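Local coordinates for PUA domain-containing protein (Aeropyrum pernix, PDB 2CX0) that is of unknown function but contains a PUA domain, probably binds RNA and may take part in translation initiation, at residues Q81-F86 against R137-V142; L111-V116 against S150-L155. All coordinates share one frame; numbering follows the deposited sequence.

Contact 1. Residues Q81-F86 against R137-V142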
loop_
_atom_site.group_PDB
_atom_site.type_symbol
_atom_site.label_atom_id
_atom_site.label_comp_id
_atom_site.label_asym_id
_atom_site.label_seq_id
_atom_site.Cartn_x
_atom_site.Cartn_y
_atom_site.Cartn_z
ATOM N N GLN A 81 -2.836 -4.799 -4.071
ATOM C CA GLN A 81 -2.983 -5.322 -5.458
ATOM C C GLN A 81 -1.842 -4.775 -6.350
ATOM O O GLN A 81 -1.320 -5.495 -7.212
ATOM C CB GLN A 81 -4.357 -4.926 -6.077
ATOM C CG GLN A 81 -5.569 -5.682 -5.435
ATOM C CD GLN A 81 -6.004 -5.162 -4.062
ATOM O OE1 GLN A 81 -5.490 -4.124 -3.582
ATOM N NE2 GLN A 81 -6.973 -5.868 -3.431
ATOM N N CYS A 82 -1.461 -3.510 -6.128
ATOM C CA CYS A 82 -0.367 -2.907 -6.866
ATOM C C CYS A 82 0.937 -3.672 -6.550
ATOM O O CYS A 82 1.797 -3.988 -7.436
ATOM C CB CYS A 82 -0.209 -1.437 -6.447
ATOM S SG CYS A 82 1.232 -0.615 -7.201
ATOM N N LEU A 83 1.103 -4.037 -5.294
ATOM C CA LEU A 83 2.352 -4.773 -4.959
ATOM C C LEU A 83 2.380 -6.170 -5.617
ATOM O O LEU A 83 3.443 -6.701 -5.961
ATOM C CB LEU A 83 2.522 -4.902 -3.458
ATOM C CG LEU A 83 2.562 -3.533 -2.738
ATOM C CD1 LEU A 83 2.917 -3.821 -1.245
ATOM C CD2 LEU A 83 3.553 -2.496 -3.368
ATOM N N LYS A 84 1.207 -6.747 -5.796
ATOM C CA LYS A 84 1.116 -8.043 -6.438
ATOM C C LYS A 84 1.457 -7.978 -7.966
ATOM O O LYS A 84 2.266 -8.746 -8.503
ATOM C CB LYS A 84 -0.285 -8.617 -6.209
ATOM C CG LYS A 84 -0.446 -10.019 -6.795
ATOM C CD LYS A 84 -1.736 -10.689 -6.269
ATOM C CE LYS A 84 -1.965 -12.081 -6.896
ATOM N NZ LYS A 84 -3.276 -12.687 -6.427
ATOM N N ALA A 85 0.924 -6.983 -8.612
ATOM C CA ALA A 85 1.133 -6.830 -9.999
ATOM C C ALA A 85 2.535 -6.294 -10.330
ATOM O O ALA A 85 3.129 -6.717 -11.321
ATOM C CB ALA A 85 -0.018 -5.898 -10.588
ATOM N N PHE A 86 3.108 -5.434 -9.478
ATOM C CA PHE A 86 4.397 -4.799 -9.777
ATOM C C PHE A 86 5.548 -5.150 -8.842
ATOM O O PHE A 86 6.655 -4.699 -9.069
ATOM C CB PHE A 86 4.190 -3.271 -9.785
ATOM C CG PHE A 86 3.319 -2.788 -10.902
ATOM C CD1 PHE A 86 3.820 -2.733 -12.210
ATOM C CD2 PHE A 86 1.974 -2.442 -10.686
ATOM C CE1 PHE A 86 2.990 -2.344 -13.275
ATOM C CE2 PHE A 86 1.153 -2.059 -11.743
ATOM C CZ PHE A 86 1.673 -2.015 -13.043
ATOM N N ARG A 137 6.686 -14.261 1.735
ATOM C CA ARG A 137 6.869 -12.905 1.198
ATOM C C ARG A 137 5.539 -12.249 0.730
ATOM O O ARG A 137 5.508 -11.458 -0.226
ATOM C CB ARG A 137 7.878 -12.885 0.033
ATOM C CG ARG A 137 9.313 -13.071 0.508
ATOM C CD ARG A 137 10.347 -12.807 -0.603
ATOM N NE ARG A 137 10.574 -11.393 -0.906
ATOM C CZ ARG A 137 11.374 -10.596 -0.193
ATOM N NH1 ARG A 137 12.010 -11.090 0.864
ATOM N NH2 ARG A 137 11.526 -9.329 -0.535
ATOM N N THR A 138 4.441 -12.604 1.378
ATOM C CA THR A 138 3.132 -12.029 1.033
ATOM C C THR A 138 2.992 -10.632 1.671
ATOM O O THR A 138 3.127 -10.485 2.881
ATOM C CB THR A 138 1.967 -12.874 1.619
ATOM O OG1 THR A 138 2.007 -14.186 1.075
ATOM C CG2 THR A 138 0.596 -12.212 1.340
ATOM N N PRO A 139 2.702 -9.616 0.864
ATOM C CA PRO A 139 2.531 -8.283 1.438
ATOM C C PRO A 139 1.224 -8.303 2.239
ATOM O O PRO A 139 0.179 -8.810 1.774
ATOM C CB PRO A 139 2.433 -7.366 0.205
ATOM C CG PRO A 139 3.075 -8.194 -0.892
ATOM C CD PRO A 139 2.599 -9.573 -0.608
ATOM N N VAL A 140 1.285 -7.804 3.475
ATOM C CA VAL A 140 0.059 -7.767 4.269
ATOM C C VAL A 140 -0.387 -6.350 4.666
ATOM O O VAL A 140 -1.544 -6.132 5.060
ATOM C CB VAL A 140 0.186 -8.661 5.573
ATOM C CG1 VAL A 140 0.423 -10.122 5.178
ATOM C CG2 VAL A 140 1.343 -8.208 6.390
HETATM N N MSE A 141 0.528 -5.381 4.607
HETATM C CA MSE A 141 0.157 -4.030 4.985
HETATM C C MSE A 141 1.132 -3.029 4.342
HETATM O O MSE A 141 2.302 -3.332 4.083
HETATM C CB MSE A 141 0.200 -3.900 6.504
HETATM C CG MSE A 141 -0.095 -2.429 7.083
HETATM SE SE MSE A 141 1.595 -1.453 7.389
HETATM C CE MSE A 141 1.939 -2.180 9.215
ATOM N N VAL A 142 0.605 -1.840 4.068
ATOM C CA VAL A 142 1.373 -0.723 3.518
ATOM C C VAL A 142 1.240 0.365 4.571
ATOM O O VAL A 142 0.132 0.584 5.057
ATOM C CB VAL A 142 0.751 -0.217 2.151
ATOM C CG1 VAL A 142 1.276 1.133 1.830
ATOM C CG2 VAL A 142 1.202 -1.233 0.998
#
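Leu-83 reaches from its helix into the notch between Pro-139 and Val-142, and its CD1 methyl makes the nearest approach to both residues. One flank of this methyl meets the proline ring at Pro-139 CB, 3.9 Å from Leu-83 CD1; the other meets Val-142 CG2, 3.8 Å from the same CD1. The leucine and proline side chains run past each other in opposite senses, whereas leucine and valine lie aslant. Leu-83 reaches so far because its outer bond is extended, with CD1 opposite CA (chi2 -173°), while CD2 turns aside. On the valine, the branch beside the backbone N, CG2, is the one presented to the leucine.

A classic beta bulge lies between the two residues that receive the leucine: Val-140 and Met-141, a selenomethionine, both face Ala-131, and Pro-139 and Val-142 both point toward the helix. The contact is small and purely apolar. Trp-90 and Pro-78 also pack on Leu-83, and Tyr-77 and Pro-78 on Val-142, so that strand 76-78 and the loop after helix 80-86 help join this helix to strand 138-145, itself held between strands 128-133 and 163-170.

Contact 2. Residues L111-V116 against S150-L155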
loop_
_atom_site.group_PDB
_atom_site.type_symbol
_atom_site.label_atom_id
_atom_site.label_comp_id
_atom_site.label_asym_id
_atom_site.label_seq_id
_atom_site.Cartn_x
_atom_site.Cartn_y
_atom_site.Cartn_z
ATOM N N LEU A 111 2.242 -2.285 13.094
ATOM C CA LEU A 111 3.340 -3.250 13.257
ATOM C C LEU A 111 4.297 -2.822 14.389
ATOM O O LEU A 111 4.901 -1.770 14.342
ATOM C CB LEU A 111 4.128 -3.440 11.931
ATOM C CG LEU A 111 5.426 -4.271 12.014
ATOM C CD1 LEU A 111 5.062 -5.747 12.488
ATOM C CD2 LEU A 111 6.131 -4.253 10.594
HETATM N N MSE A 112 4.372 -3.640 15.434
HETATM C CA MSE A 112 5.310 -3.352 16.515
HETATM C C MSE A 112 6.651 -4.085 16.243
HETATM O O MSE A 112 6.716 -5.152 15.634
HETATM C CB MSE A 112 4.702 -3.806 17.829
HETATM C CG MSE A 112 3.230 -3.436 17.994
HETATM SE SE MSE A 112 2.960 -1.525 18.000
HETATM C CE MSE A 112 3.671 -1.267 19.642
ATOM N N ILE A 113 7.732 -3.486 16.722
ATOM C CA ILE A 113 9.063 -3.996 16.557
ATOM C C ILE A 113 9.272 -5.489 16.900
ATOM O O ILE A 113 10.006 -6.198 16.205
ATOM C CB ILE A 113 10.032 -3.131 17.386
ATOM C CG1 ILE A 113 10.070 -1.706 16.779
ATOM C CG2 ILE A 113 11.479 -3.780 17.378
ATOM C CD1 ILE A 113 10.678 -0.647 17.775
ATOM N N PRO A 114 8.624 -5.982 17.966
ATOM C CA PRO A 114 8.832 -7.396 18.293
ATOM C C PRO A 114 8.360 -8.371 17.221
ATOM O O PRO A 114 8.796 -9.508 17.238
ATOM C CB PRO A 114 8.057 -7.581 19.598
ATOM C CG PRO A 114 8.149 -6.217 20.241
ATOM C CD PRO A 114 7.856 -5.290 19.020
ATOM N N GLY A 115 7.454 -7.963 16.333
ATOM C CA GLY A 115 7.002 -8.863 15.252
ATOM C C GLY A 115 7.904 -8.769 14.020
ATOM O O GLY A 115 7.710 -9.487 13.032
ATOM N N VAL A 116 8.926 -7.906 14.058
ATOM C CA VAL A 116 9.797 -7.775 12.900
ATOM C C VAL A 116 10.937 -8.774 12.950
ATOM O O VAL A 116 11.582 -8.914 13.983
ATOM C CB VAL A 116 10.378 -6.320 12.821
ATOM C CG1 VAL A 116 11.450 -6.244 11.686
ATOM C CG2 VAL A 116 9.220 -5.307 12.588
ATOM N N SER A 150 18.095 1.718 9.527
ATOM C CA SER A 150 19.281 1.275 10.281
ATOM C C SER A 150 18.961 1.151 11.781
ATOM O O SER A 150 19.550 0.330 12.497
ATOM C CB SER A 150 20.428 2.242 10.060
ATOM O OG SER A 150 20.046 3.480 10.574
ATOM N N ALA A 151 18.029 1.960 12.285
ATOM C CA ALA A 151 17.687 1.821 13.678
ATOM C C ALA A 151 16.843 0.542 13.856
ATOM O O ALA A 151 16.984 -0.155 14.869
ATOM C CB ALA A 151 16.903 3.032 14.155
ATOM N N LEU A 152 15.964 0.250 12.896
ATOM C CA LEU A 152 15.105 -0.912 13.020
ATOM C C LEU A 152 15.960 -2.192 13.024
ATOM O O LEU A 152 15.643 -3.167 13.723
ATOM C CB LEU A 152 14.060 -0.924 11.892
ATOM C CG LEU A 152 12.990 -2.029 11.965
ATOM C CD1 LEU A 152 12.187 -1.944 13.308
ATOM C CD2 LEU A 152 12.017 -1.826 10.711
ATOM N N GLU A 153 17.023 -2.187 12.238
ATOM C CA GLU A 153 17.913 -3.348 12.151
ATOM C C GLU A 153 18.392 -3.736 13.580
ATOM O O GLU A 153 18.512 -4.925 13.940
ATOM C CB GLU A 153 19.143 -2.975 11.291
ATOM C CG GLU A 153 18.945 -3.164 9.785
ATOM C CD GLU A 153 18.749 -4.635 9.414
ATOM O OE1 GLU A 153 19.084 -5.513 10.211
ATOM O OE2 GLU A 153 18.290 -4.932 8.312
ATOM N N LYS A 154 18.664 -2.723 14.393
ATOM C CA LYS A 154 19.135 -3.012 15.729
ATOM C C LYS A 154 17.958 -3.366 16.639
ATOM O O LYS A 154 17.956 -4.377 17.338
ATOM C CB LYS A 154 19.874 -1.800 16.275
ATOM C CG LYS A 154 21.034 -1.421 15.389
ATOM C CD LYS A 154 22.103 -0.695 16.172
ATOM C CE LYS A 154 23.224 -0.174 15.246
ATOM N NZ LYS A 154 23.985 -1.235 14.505
ATOM N N LEU A 155 16.914 -2.569 16.580
ATOM C CA LEU A 155 15.761 -2.783 17.454
ATOM C C LEU A 155 15.061 -4.131 17.298
ATOM O O LEU A 155 14.657 -4.716 18.293
ATOM C CB LEU A 155 14.725 -1.665 17.221
ATOM C CG LEU A 155 15.198 -0.244 17.636
ATOM C CD1 LEU A 155 14.194 0.846 17.093
ATOM C CD2 LEU A 155 15.317 -0.216 19.198
#
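The flat group at this contact is the backbone carbonyl of Leu-155, and Ile-113 lays its CG2 methyl over one face of it. The methyl stands 3.4 Å away, measured from Ile-113 CG2 to Leu-155 O, and also meets the side-chain root, with Ile-113 CG2 3.9 Å from Leu-155 CB. The other arm of the isoleucine runs obliquely across the leucine until Ile-113 CD1 comes to 3.9 Å from Leu-155 CD1. Ile-113 CG1 passes Leu-152 in the opposite sense, 4.1 Å from Leu-152 CD1. With CG1 beside the backbone N and CG2 opposite it (chi1 -66°), CG2 turns to the carbonyl and CG1 to Leu-152. Replacing Ile-113 with an alanine would probably open a gap between its 3-10 turn and the helix, leaving both leucine CD1 methyls without their isoleucine partner. Val-116 adds a looser touch, its CG1 4.5 Å from Leu-152 CG.

The isoleucine opens a 3-10 turn, 113-115, between strands 111-112 and 116-121, and helix 149-158 packs against this turn. Leu-152 also touches Val-95 of strand 93-97, Val-119 of strand 116-121 and Ala-164 of strand 163-170; the helix thus packs where these strands come near the turn.

In the fold
The two contacts illustrate how one sheet can be packed at separate places by different helices. Their centres lie 20 Å apart, and their segments alternate along the chain: 81-86, 111-116, 137-142, 150-155. Contact 1 joins a helix of the DUF1947 region to the PUA sheet and so forms part of the interface between the two halves of the protein; contact 2 lies wholly within the PUA domain. Strand 138-145 leads on to helix 149-158, and in the mixed sheet strand 163-170 lies between strand 138-145 and strand 111-112. Their segments touch where Met-141 CE packs 3.7 Å from Leu-111 CB, one link between them.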